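Local coordinates for protein ethylbenzene dehydrogenase alpha-subunit (PDB 2IVF) that forms the molybdenum-carrying subunit of a molybdopterin oxidoreductase, holding two pterin guanine dinucleotide cofactors and an iron-sulfur cluster, at residues D223-A228 against S442-S447; G227-F232 against Q951-F956; K234-Y239 against F479-S484. One frame throughout, in Å; residues are numbered along the deposited sequence.

In the fold
All three contacts are buried and follow one run of chain, residues 223-239, that starts at the molybdenum. Interaction 1 holds the metal ligand Asp223 and the loop that binds an MGD phosphate. Interaction 2 uses the next helix, 226-232, and shares Gly227 and Ala228 with interaction 1; the two centres are about 12 Å apart. Interaction 3, whose centre lies about 10 Å from that of interaction 1, joins the loop after this helix to 479-484. Tyr239 OH is probably hydrogen-bonded to Ser442 O at 2.7 Å, and Tyr225 stacks with Phe479. Trp481 brings interaction 3 to about 6 Å from the molybdenum at its nearest side-chain atoms.

Interaction 1. Residues D223-A228 against S442-S447; sequences DTYMGA and SYIGFS. With MO (molybdenum atom), chain L; MGD (2-amino-5,6-dimercapto-7-methyl-3,7,8a,9-tetrahydro-8-oxa-1,3,9,10-tetraaza-anthracen-4-one guanosine dinucleotide), chain M.
The ring of Phe446 is packed between Asp223 and Tyr225. Asp223 CB sits over one face, 3.8 Å from the ring centroid in a CH-pi contact, while Tyr225 OH lies over the opposite face, toward the rim. The two aromatic rings are inclined at 30° and slid so far apart that they barely overlap; Tyr225 CZ meets Phe446 CE1 at 3.4 Å. Tyrosine suits this place because its hydroxyl can go on to donate to Ile444 O (2.6 Å), lying in the carbonyl plane, while CE1 packs on Ile444 CG2.

With CG anti to its carbonyl carbon (chi1 -67°), Asp223 passes over the face of the Phe446 ring and presents OD2 to the molybdenum at 2.0 Å. MGD S12 and S13 are further ligands of the metal. The other carboxylate oxygen, OD1, forms a salt bridge with Lys450, which should steady the rotation of the group. Gly445 CA comes within 3.1 Å of MGD O2A, its bare carbon lying directly against the phosphate oxygen, and Phe446 N donates to that same oxygen (2.9 Å, 155°).

Farther out, one water donates to both Thr224 O and Gly445 O, and another links the hydroxyls of Tyr225 and Tyr443. A loop leaving the end of parallel strand 440-444 and gripping a dinucleotide phosphate belongs to the cofactor site of the molybdopterin oxidoreductase fold; in this protein an aspartate beside it ligates the molybdenum.

Interaction 2. Residues G227-F232 against Q951-F956; sequences GAFHTF and QFRYYF. With GOL (glycerol), chain H.
Helix 226-232, which follows the metal-binding loop of the molybdopterin oxidoreductase fold, packs here on an irregular stretch of the C-terminal part of the chain, the long connection between strands 915-917 and 969-975. Phe229 and His230 carry the helix side. The phenyl ring of Phe229 has CG anti to the backbone N (chi1 -159°), which carries the ring out to the 951-956 backbone. Its edge meets Arg953 O, 3.3 Å from Phe229 CE2, and its CZ touches both the aliphatic CG of Arg953 and Tyr955 CE2, the latter at 3.9 Å. An aromatic C-H edge suits a place where carbonyl oxygen and hydrocarbon lie side by side. Arg953 contributes its methylene here, while its NH2 is hydrogen-bonded to Gly233 O and Pro806 O.

His230 and Phe952 form an edge-to-face pair with planes at 62°: Phe952 CE1 stands over the centre of the imidazole. In the imidazole plane, NE2 shares a hydrogen bond with O2 of a glycerol (2.8 Å), probably from the crystallisation liquor, whose O1 lies over the Phe952 face.

Within the helix, Gly227 O accepts from both Thr231 N and Thr231 OG1, which reach it from opposite faces of its plane. Gln951 bridges the segments: OE1 is taken by His808 N, and NE2, which also meets Gln813 OE1, donates to His230 O at 2.9 Å and 163°, with that oxygen close to the amide plane.

Interaction 3. Residues K234-Y239 against F479-S484; sequences KMHMGY and FAWAYS
Two hydrogen bonds join the loops 234-239 and 479-484. His236 ND1 donates to Trp481 O at 2.8 Å, with the oxygen in the imidazole plane and the bond nearly along the C=O axis. Trp481 N in turn donates to Met237 O (3.0 Å), less well directed because it approaches from above the carbonyl plane. A weak bond from Tyr239 N to Phe479 O and a CA-H...O contact from Gly238 CA to the same oxygen (3.2 Å) extend the seam; glycine lets the two backbones come this close.

Among the rings, His236 makes an offset stack on the five-membered ring of Trp481, planes 25° apart, and turns its edge toward the face of Tyr483 with the planes at 80°. Met235 runs alongside the indole, its SD at the ring edge in a Met-aromatic contact. Met237 CE closes on Phe479 CZ at 4.0 Å.

Histidine fits because one flat group both stacks and bonds. The directed ND1 bond implies a proton on ND1, while NE2 pairs with Asn958 ND2, consistent with a neutral imidazole whose two nitrogens are both satisfied.

Interaction 1. Residues D223-A228 against S442-S447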
loop_
_atom_site.group_PDB
_atom_site.type_symbol
_atom_site.label_atom_id
_atom_site.label_comp_id
_atom_site.label_asym_id
_atom_site.label_seq_id
_atom_site.Cartn_x
_atom_site.Cartn_y
_atom_site.Cartn_z
ATOM N N ASP A 223 -6.806 17.293 -1.510
ATOM C CA ASP A 223 -5.844 17.147 -2.607
ATOM C C ASP A 223 -5.897 18.328 -3.544
ATOM O O ASP A 223 -6.687 18.369 -4.481
ATOM C CB ASP A 223 -6.129 15.922 -3.432
ATOM C CG ASP A 223 -5.901 14.660 -2.659
ATOM O OD1 ASP A 223 -5.168 14.737 -1.672
ATOM O OD2 ASP A 223 -6.472 13.617 -3.032
ATOM N N THR A 224 -5.055 19.281 -3.258
ATOM C CA THR A 224 -5.027 20.542 -3.948
ATOM C C THR A 224 -3.639 21.139 -3.780
ATOM O O THR A 224 -2.891 20.710 -2.916
ATOM C CB THR A 224 -6.004 21.497 -3.347
ATOM O OG1 THR A 224 -6.079 22.617 -4.211
ATOM C CG2 THR A 224 -5.488 21.940 -2.009
ATOM N N TYR A 225 -3.279 22.098 -4.616
ATOM C CA TYR A 225 -2.015 22.823 -4.427
ATOM C C TYR A 225 -2.333 24.278 -4.507
ATOM O O TYR A 225 -2.228 24.927 -5.556
ATOM C CB TYR A 225 -1.009 22.409 -5.469
ATOM C CG TYR A 225 -0.639 20.949 -5.423
ATOM C CD1 TYR A 225 0.217 20.449 -4.444
ATOM C CD2 TYR A 225 -1.096 20.079 -6.390
ATOM C CE1 TYR A 225 0.582 19.120 -4.439
ATOM C CE2 TYR A 225 -0.736 18.748 -6.390
ATOM C CZ TYR A 225 0.075 18.258 -5.403
ATOM O OH TYR A 225 0.426 16.920 -5.433
ATOM N N MET A 226 -2.792 24.793 -3.389
ATOM C CA MET A 226 -3.313 26.177 -3.365
ATOM C C MET A 226 -2.212 27.200 -3.576
ATOM O O MET A 226 -2.461 28.305 -4.063
ATOM C CB MET A 226 -4.085 26.418 -2.084
ATOM C CG MET A 226 -5.409 25.642 -2.059
ATOM S SD MET A 226 -6.540 26.337 -3.269
ATOM C CE MET A 226 -7.146 27.787 -2.396
ATOM N N GLY A 227 -0.977 26.823 -3.244
ATOM C CA GLY A 227 0.163 27.678 -3.454
ATOM C C GLY A 227 0.514 27.775 -4.935
ATOM O O GLY A 227 0.913 28.815 -5.440
ATOM N N ALA A 228 0.366 26.668 -5.629
ATOM C CA ALA A 228 0.497 26.683 -7.071
ATOM C C ALA A 228 -0.641 27.529 -7.639
ATOM O O ALA A 228 -0.445 28.395 -8.498
ATOM C CB ALA A 228 0.429 25.230 -7.615
ATOM N N SER A 442 10.455 18.238 -8.422
ATOM C CA SER A 442 9.914 17.908 -7.143
ATOM C C SER A 442 8.675 17.031 -7.286
ATOM O O SER A 442 7.973 17.017 -8.328
ATOM C CB SER A 442 9.537 19.212 -6.384
ATOM O OG SER A 442 10.634 20.088 -6.284
ATOM N N TYR A 443 8.393 16.294 -6.234
ATOM C CA TYR A 443 7.024 15.799 -6.041
ATOM C C TYR A 443 6.560 16.265 -4.697
ATOM O O TYR A 443 6.994 15.760 -3.672
ATOM C CB TYR A 443 6.916 14.275 -6.121
ATOM C CG TYR A 443 5.466 13.815 -6.245
ATOM C CD1 TYR A 443 4.678 13.561 -5.099
ATOM C CD2 TYR A 443 4.869 13.721 -7.481
ATOM C CE1 TYR A 443 3.360 13.177 -5.235
ATOM C CE2 TYR A 443 3.569 13.303 -7.615
ATOM C CZ TYR A 443 2.821 13.040 -6.491
ATOM O OH TYR A 443 1.474 12.713 -6.616
ATOM N N ILE A 444 5.675 17.251 -4.743
ATOM C CA ILE A 444 4.925 17.689 -3.615
ATOM C C ILE A 444 3.681 16.830 -3.511
ATOM O O ILE A 444 2.817 16.856 -4.391
ATOM C CB ILE A 444 4.421 19.142 -3.800
ATOM C CG1 ILE A 444 5.576 20.070 -4.190
ATOM C CG2 ILE A 444 3.782 19.628 -2.486
ATOM C CD1 ILE A 444 5.131 21.492 -4.485
ATOM N N GLY A 445 3.580 16.099 -2.409
ATOM C CA GLY A 445 2.454 15.252 -2.159
ATOM C C GLY A 445 1.349 15.986 -1.468
ATOM O O GLY A 445 1.420 17.177 -1.172
ATOM N N PHE A 446 0.340 15.235 -1.142
ATOM C CA PHE A 446 -0.894 15.850 -0.692
ATOM C C PHE A 446 -0.956 16.052 0.804
ATOM O O PHE A 446 -1.954 16.589 1.324
ATOM C CB PHE A 446 -2.088 15.102 -1.267
ATOM C CG PHE A 446 -2.274 15.303 -2.747
ATOM C CD1 PHE A 446 -2.646 16.548 -3.261
ATOM C CD2 PHE A 446 -2.076 14.259 -3.629
ATOM C CE1 PHE A 446 -2.825 16.743 -4.648
ATOM C CE2 PHE A 446 -2.264 14.453 -5.024
ATOM C CZ PHE A 446 -2.633 15.700 -5.513
ATOM N N SER A 447 0.147 15.752 1.500
ATOM C CA SER A 447 0.296 16.271 2.852
ATOM C C SER A 447 0.460 17.777 2.849
ATOM O O SER A 447 0.255 18.411 3.878
ATOM C CB SER A 447 1.487 15.634 3.556
ATOM O OG SER A 447 1.128 14.369 4.105
HETATM MO MO MO L . -6.385 11.728 -2.263
HETATM P PB MGD M . 1.030 11.482 1.897
HETATM O O1B MGD M . 0.840 10.008 1.977
HETATM O O2B MGD M . 0.101 12.290 2.729
HETATM O O3B MGD M . 0.989 12.104 0.449
HETATM O O3A MGD M . 0.178 10.328 -1.188
HETATM P PA MGD M . 1.295 11.454 -1.010
HETATM O O1A MGD M . 2.580 10.752 -1.079
HETATM O O2A MGD M . 1.056 12.545 -1.936
HETATM O "O5'" MGD M . 2.532 11.859 2.331
HETATM C "C5'" MGD M . 3.042 11.372 3.581
HETATM C "C4'" MGD M . 4.337 12.098 3.935
HETATM O "O4'" MGD M . 4.064 13.458 4.241
HETATM C "C3'" MGD M . 4.715 11.498 5.270
HETATM O "O3'" MGD M . 5.599 10.416 5.004
HETATM C "C2'" MGD M . 5.416 12.664 5.978
HETATM O "O2'" MGD M . 6.814 12.361 6.148
HETATM C "C1'" MGD M . 5.205 13.849 5.021
HETATM N N9 MGD M . 4.873 15.058 5.813
HETATM C C8 MGD M . 3.895 15.221 6.717
HETATM N N7 MGD M . 3.886 16.475 7.184
HETATM C C5 MGD M . 4.887 17.123 6.534
HETATM C C6 MGD M . 5.431 18.400 6.561
HETATM O O6 MGD M . 5.053 19.318 7.299
HETATM N N1 MGD M . 6.494 18.666 5.692
HETATM C C2 MGD M . 7.068 17.729 4.820
HETATM N N2 MGD M . 8.127 18.086 4.015
HETATM N N3 MGD M . 6.512 16.510 4.794
HETATM C C4 MGD M . 5.478 16.206 5.637
HETATM C C10 MGD M . -1.167 10.636 -1.151
HETATM C C11 MGD M . -1.840 9.972 -2.327
HETATM O O11 MGD M . -1.602 8.627 -2.242
HETATM C C12 MGD M . -3.337 10.282 -2.470
HETATM S S12 MGD M . -4.008 11.846 -2.029
HETATM C C13 MGD M . -4.182 9.318 -2.962
HETATM S S13 MGD M . -5.863 9.680 -3.148
HETATM C C14 MGD M . -3.668 7.964 -3.312
HETATM N N15 MGD M . -4.001 7.074 -2.163
HETATM C C16 MGD M . -3.211 5.951 -1.853
HETATM C C17 MGD M . -3.562 5.029 -0.900
HETATM O O17 MGD M . -4.613 5.153 -0.227
HETATM N N18 MGD M . -2.687 3.947 -0.674
HETATM C C19 MGD M . -1.533 3.771 -1.372
HETATM N N19 MGD M . -0.767 2.703 -1.070
HETATM N N20 MGD M . -1.206 4.713 -2.269
HETATM C C21 MGD M . -2.017 5.749 -2.536
HETATM N N22 MGD M . -1.655 6.702 -3.484
HETATM C C23 MGD M . -2.122 8.057 -3.443
HETATM O O HOH W 1 -0.790 19.051 -1.578
HETATM O O HOH W 2 0.211 14.848 -7.641
#

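Interaction 2. Residues G227-F232 against Q951-F956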
loop_
_atom_site.group_PDB
_atom_site.type_symbol
_atom_site.label_atom_id
_atom_site.label_comp_id
_atom_site.label_asym_id
_atom_site.label_seq_id
_atom_site.Cartn_x
_atom_site.Cartn_y
_atom_site.Cartn_z
ATOM N N GLY A 227 -0.977 26.823 -3.244
ATOM C CA GLY A 227 0.163 27.678 -3.454
ATOM C C GLY A 227 0.514 27.775 -4.935
ATOM O O GLY A 227 0.913 28.815 -5.440
ATOM N N ALA A 228 0.366 26.668 -5.629
ATOM C CA ALA A 228 0.497 26.683 -7.071
ATOM C C ALA A 228 -0.641 27.529 -7.639
ATOM O O ALA A 228 -0.445 28.395 -8.498
ATOM C CB ALA A 228 0.429 25.230 -7.615
ATOM N N PHE A 229 -1.852 27.276 -7.137
ATOM C CA PHE A 229 -3.049 27.970 -7.645
ATOM C C PHE A 229 -2.820 29.451 -7.517
ATOM O O PHE A 229 -3.137 30.219 -8.389
ATOM C CB PHE A 229 -4.263 27.542 -6.802
ATOM C CG PHE A 229 -5.597 27.756 -7.462
ATOM C CD1 PHE A 229 -5.857 27.271 -8.730
ATOM C CD2 PHE A 229 -6.616 28.360 -6.772
ATOM C CE1 PHE A 229 -7.095 27.460 -9.308
ATOM C CE2 PHE A 229 -7.886 28.565 -7.350
ATOM C CZ PHE A 229 -8.121 28.085 -8.603
ATOM N N HIS A 230 -2.255 29.870 -6.394
ATOM C CA HIS A 230 -2.109 31.279 -6.134
ATOM C C HIS A 230 -0.900 31.934 -6.807
ATOM O O HIS A 230 -0.938 33.110 -7.089
ATOM C CB HIS A 230 -2.171 31.541 -4.645
ATOM C CG HIS A 230 -3.548 31.305 -4.097
ATOM N ND1 HIS A 230 -3.801 31.157 -2.760
ATOM C CD2 HIS A 230 -4.746 31.126 -4.732
ATOM C CE1 HIS A 230 -5.094 30.927 -2.579
ATOM N NE2 HIS A 230 -5.692 30.906 -3.761
ATOM N N THR A 231 0.102 31.138 -7.116
ATOM C CA THR A 231 1.339 31.607 -7.772
ATOM C C THR A 231 1.169 31.636 -9.286
ATOM O O THR A 231 1.443 32.659 -9.942
ATOM C CB THR A 231 2.506 30.695 -7.404
ATOM O OG1 THR A 231 2.669 30.685 -5.971
ATOM C CG2 THR A 231 3.806 31.142 -8.072
ATOM N N PHE A 232 0.662 30.534 -9.831
ATOM C CA PHE A 232 0.541 30.358 -11.266
ATOM C C PHE A 232 -0.886 30.560 -11.809
ATOM O O PHE A 232 -1.091 30.630 -13.039
ATOM C CB PHE A 232 1.007 28.967 -11.631
ATOM C CG PHE A 232 2.380 28.616 -11.105
ATOM C CD1 PHE A 232 3.507 29.277 -11.570
ATOM C CD2 PHE A 232 2.542 27.593 -10.173
ATOM C CE1 PHE A 232 4.764 28.923 -11.123
ATOM C CE2 PHE A 232 3.813 27.232 -9.722
ATOM C CZ PHE A 232 4.908 27.913 -10.204
ATOM N N GLN A 951 -6.620 35.196 -9.324
ATOM C CA GLN A 951 -6.315 33.799 -9.012
ATOM C C GLN A 951 -6.975 33.293 -7.727
ATOM O O GLN A 951 -6.772 32.158 -7.334
ATOM C CB GLN A 951 -4.818 33.559 -8.934
ATOM C CG GLN A 951 -4.049 34.387 -7.898
ATOM C CD GLN A 951 -3.273 35.475 -8.577
ATOM O OE1 GLN A 951 -3.864 36.303 -9.272
ATOM N NE2 GLN A 951 -1.956 35.485 -8.403
ATOM N N PHE A 952 -7.729 34.153 -7.061
ATOM C CA PHE A 952 -8.524 33.764 -5.897
ATOM C C PHE A 952 -9.926 33.441 -6.380
ATOM O O PHE A 952 -10.727 34.343 -6.651
ATOM C CB PHE A 952 -8.535 34.880 -4.854
ATOM C CG PHE A 952 -7.168 35.182 -4.233
ATOM C CD1 PHE A 952 -6.061 34.386 -4.458
ATOM C CD2 PHE A 952 -7.031 36.272 -3.385
ATOM C CE1 PHE A 952 -4.836 34.693 -3.880
ATOM C CE2 PHE A 952 -5.806 36.595 -2.811
ATOM C CZ PHE A 952 -4.718 35.810 -3.051
ATOM N N ARG A 953 -10.226 32.155 -6.507
ATOM C CA ARG A 953 -11.486 31.716 -7.143
ATOM C C ARG A 953 -11.780 30.258 -6.896
ATOM O O ARG A 953 -10.918 29.500 -6.455
ATOM C CB ARG A 953 -11.461 31.952 -8.644
ATOM C CG ARG A 953 -10.406 31.161 -9.381
ATOM C CD ARG A 953 -9.975 31.844 -10.717
ATOM N NE ARG A 953 -8.594 31.473 -11.124
ATOM C CZ ARG A 953 -7.934 32.050 -12.128
ATOM N NH1 ARG A 953 -8.501 33.013 -12.820
ATOM N NH2 ARG A 953 -6.703 31.673 -12.439
ATOM N N TYR A 954 -13.014 29.870 -7.173
ATOM C CA TYR A 954 -13.414 28.495 -7.060
ATOM C C TYR A 954 -14.041 28.014 -8.356
ATOM O O TYR A 954 -14.933 28.661 -8.927
ATOM C CB TYR A 954 -14.406 28.282 -5.895
ATOM C CG TYR A 954 -14.980 26.875 -5.897
ATOM C CD1 TYR A 954 -14.163 25.777 -5.645
ATOM C CD2 TYR A 954 -16.305 26.627 -6.243
ATOM C CE1 TYR A 954 -14.669 24.460 -5.681
ATOM C CE2 TYR A 954 -16.814 25.317 -6.258
ATOM C CZ TYR A 954 -15.996 24.250 -6.003
ATOM O OH TYR A 954 -16.475 22.949 -6.043
ATOM N N TYR A 955 -13.566 26.865 -8.806
ATOM C CA TYR A 955 -14.301 26.042 -9.751
ATOM C C TYR A 955 -13.904 24.622 -9.352
ATOM O O TYR A 955 -13.080 24.452 -8.453
ATOM C CB TYR A 955 -13.947 26.381 -11.193
ATOM C CG TYR A 955 -12.465 26.279 -11.518
ATOM C CD1 TYR A 955 -11.904 25.059 -11.875
ATOM C CD2 TYR A 955 -11.628 27.403 -11.515
ATOM C CE1 TYR A 955 -10.552 24.941 -12.194
ATOM C CE2 TYR A 955 -10.241 27.270 -11.829
ATOM C CZ TYR A 955 -9.725 26.046 -12.181
ATOM O OH TYR A 955 -8.364 25.868 -12.507
ATOM N N PHE A 956 -14.494 23.629 -10.006
ATOM C CA PHE A 956 -14.468 22.252 -9.531
ATOM C C PHE A 956 -13.028 21.804 -9.243
ATOM O O PHE A 956 -12.132 21.989 -10.077
ATOM C CB PHE A 956 -15.148 21.357 -10.562
ATOM C CG PHE A 956 -15.148 19.878 -10.214
ATOM C CD1 PHE A 956 -15.485 19.431 -8.946
ATOM C CD2 PHE A 956 -14.870 18.941 -11.197
ATOM C CE1 PHE A 956 -15.501 18.063 -8.648
ATOM C CE2 PHE A 956 -14.882 17.568 -10.900
ATOM C CZ PHE A 956 -15.198 17.146 -9.621
HETATM C C1 GOL H . -8.394 32.243 -1.624
HETATM O O1 GOL H . -7.206 33.049 -1.511
HETATM C C2 GOL H . -9.040 31.906 -2.965
HETATM O O2 GOL H . -8.500 30.809 -3.684
HETATM C C3 GOL H . -10.542 31.630 -2.828
HETATM O O3 GOL H . -11.002 30.333 -3.219
#

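Interaction 3. Residues K234-Y239 against F479-S484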
loop_
_atom_site.group_PDB
_atom_site.type_symbol
_atom_site.label_atom_id
_atom_site.label_comp_id
_atom_site.label_asym_id
_atom_site.label_seq_id
_atom_site.Cartn_x
_atom_site.Cartn_y
_atom_site.Cartn_z
ATOM N N LYS A 234 -3.064 28.320 -11.562
ATOM C CA LYS A 234 -3.599 26.990 -11.864
ATOM C C LYS A 234 -2.801 25.914 -11.186
ATOM O O LYS A 234 -1.682 26.148 -10.746
ATOM C CB LYS A 234 -3.652 26.725 -13.382
ATOM C CG LYS A 234 -2.287 26.466 -14.042
ATOM C CD LYS A 234 -1.519 27.728 -14.265
ATOM C CE LYS A 234 -0.291 27.505 -15.168
ATOM N NZ LYS A 234 -0.644 27.097 -16.581
ATOM N N MET A 235 -3.380 24.722 -11.099
ATOM C CA MET A 235 -2.721 23.638 -10.412
ATOM C C MET A 235 -2.720 22.351 -11.190
ATOM O O MET A 235 -2.070 21.425 -10.788
ATOM C CB MET A 235 -3.301 23.411 -9.009
ATOM C CG MET A 235 -4.682 22.870 -8.954
ATOM S SD MET A 235 -5.294 22.673 -7.231
ATOM C CE MET A 235 -5.947 24.309 -6.955
ATOM N N HIS A 236 -3.450 22.301 -12.291
ATOM C CA HIS A 236 -3.603 21.071 -13.016
ATOM C C HIS A 236 -2.438 20.877 -13.976
ATOM O O HIS A 236 -2.607 20.892 -15.189
ATOM C CB HIS A 236 -4.942 21.032 -13.702
ATOM C CG HIS A 236 -6.031 20.612 -12.786
ATOM N ND1 HIS A 236 -5.954 19.453 -12.046
ATOM C CD2 HIS A 236 -7.198 21.205 -12.448
ATOM C CE1 HIS A 236 -7.037 19.347 -11.293
ATOM N NE2 HIS A 236 -7.811 20.393 -11.522
ATOM N N MET A 237 -1.257 20.704 -13.399
ATOM C CA MET A 237 -0.009 20.554 -14.153
ATOM C C MET A 237 0.572 19.269 -13.652
ATOM O O MET A 237 0.382 18.935 -12.492
ATOM C CB MET A 237 0.940 21.689 -13.866
ATOM C CG MET A 237 0.323 23.074 -14.133
ATOM S SD MET A 237 1.506 24.340 -13.663
ATOM C CE MET A 237 1.297 24.325 -11.884
ATOM N N GLY A 238 1.281 18.543 -14.513
ATOM C CA GLY A 238 1.959 17.371 -14.058
ATOM C C GLY A 238 3.110 16.904 -14.918
ATOM O O GLY A 238 3.374 17.435 -15.986
ATOM N N TYR A 239 3.780 15.857 -14.439
ATOM C CA TYR A 239 4.744 15.185 -15.242
ATOM C C TYR A 239 4.482 13.707 -15.149
ATOM O O TYR A 239 3.735 13.244 -14.273
ATOM C CB TYR A 239 6.162 15.539 -14.782
ATOM C CG TYR A 239 6.502 15.257 -13.320
ATOM C CD1 TYR A 239 6.413 16.226 -12.367
ATOM C CD2 TYR A 239 7.009 14.035 -12.930
ATOM C CE1 TYR A 239 6.786 16.001 -11.075
ATOM C CE2 TYR A 239 7.384 13.784 -11.642
ATOM C CZ TYR A 239 7.273 14.758 -10.699
ATOM O OH TYR A 239 7.654 14.506 -9.371
ATOM N N PHE A 479 4.482 17.922 -9.245
ATOM C CA PHE A 479 3.437 17.009 -8.879
ATOM C C PHE A 479 2.849 16.408 -10.160
ATOM O O PHE A 479 3.325 16.699 -11.256
ATOM C CB PHE A 479 2.363 17.648 -7.975
ATOM C CG PHE A 479 1.994 19.075 -8.328
ATOM C CD1 PHE A 479 1.286 19.390 -9.484
ATOM C CD2 PHE A 479 2.298 20.103 -7.446
ATOM C CE1 PHE A 479 0.928 20.699 -9.750
ATOM C CE2 PHE A 479 1.933 21.406 -7.708
ATOM C CZ PHE A 479 1.267 21.709 -8.862
ATOM N N ALA A 480 1.821 15.569 -10.026
ATOM C CA ALA A 480 1.198 14.919 -11.155
ATOM C C ALA A 480 -0.303 15.158 -11.101
ATOM O O ALA A 480 -1.065 14.267 -10.764
ATOM C CB ALA A 480 1.490 13.457 -11.124
ATOM N N TRP A 481 -0.724 16.354 -11.484
ATOM C CA TRP A 481 -2.103 16.765 -11.299
ATOM C C TRP A 481 -2.722 17.242 -12.607
ATOM O O TRP A 481 -3.676 17.976 -12.602
ATOM C CB TRP A 481 -2.082 17.871 -10.256
ATOM C CG TRP A 481 -3.298 18.026 -9.454
ATOM C CD1 TRP A 481 -3.923 19.197 -9.144
ATOM C CD2 TRP A 481 -4.042 16.995 -8.812
ATOM N NE1 TRP A 481 -5.020 18.956 -8.357
ATOM C CE2 TRP A 481 -5.111 17.607 -8.142
ATOM C CE3 TRP A 481 -3.910 15.616 -8.737
ATOM C CZ2 TRP A 481 -6.033 16.894 -7.436
ATOM C CZ3 TRP A 481 -4.830 14.905 -8.010
ATOM C CH2 TRP A 481 -5.874 15.540 -7.371
ATOM N N ALA A 482 -2.110 16.889 -13.726
ATOM C CA ALA A 482 -2.696 17.083 -15.046
ATOM C C ALA A 482 -3.367 15.767 -15.437
ATOM O O ALA A 482 -2.755 14.715 -15.385
ATOM C CB ALA A 482 -1.626 17.452 -16.043
ATOM N N TYR A 483 -4.635 15.816 -15.818
ATOM C CA TYR A 483 -5.290 14.606 -16.294
ATOM C C TYR A 483 -6.529 14.934 -17.099
ATOM O O TYR A 483 -7.053 16.033 -16.968
ATOM C CB TYR A 483 -5.682 13.717 -15.116
ATOM C CG TYR A 483 -6.404 14.404 -13.964
ATOM C CD1 TYR A 483 -7.797 14.557 -13.951
ATOM C CD2 TYR A 483 -5.682 14.852 -12.850
ATOM C CE1 TYR A 483 -8.450 15.186 -12.849
ATOM C CE2 TYR A 483 -6.307 15.464 -11.760
ATOM C CZ TYR A 483 -7.681 15.646 -11.761
ATOM O OH TYR A 483 -8.206 16.248 -10.639
ATOM N N SER A 484 -6.971 13.990 -17.921
ATOM C CA SER A 484 -8.216 14.148 -18.636
ATOM C C SER A 484 -9.260 13.439 -17.845
ATOM O O SER A 484 -9.149 12.236 -17.631
ATOM C CB SER A 484 -8.173 13.457 -19.974
ATOM O OG SER A 484 -9.409 13.666 -20.633
#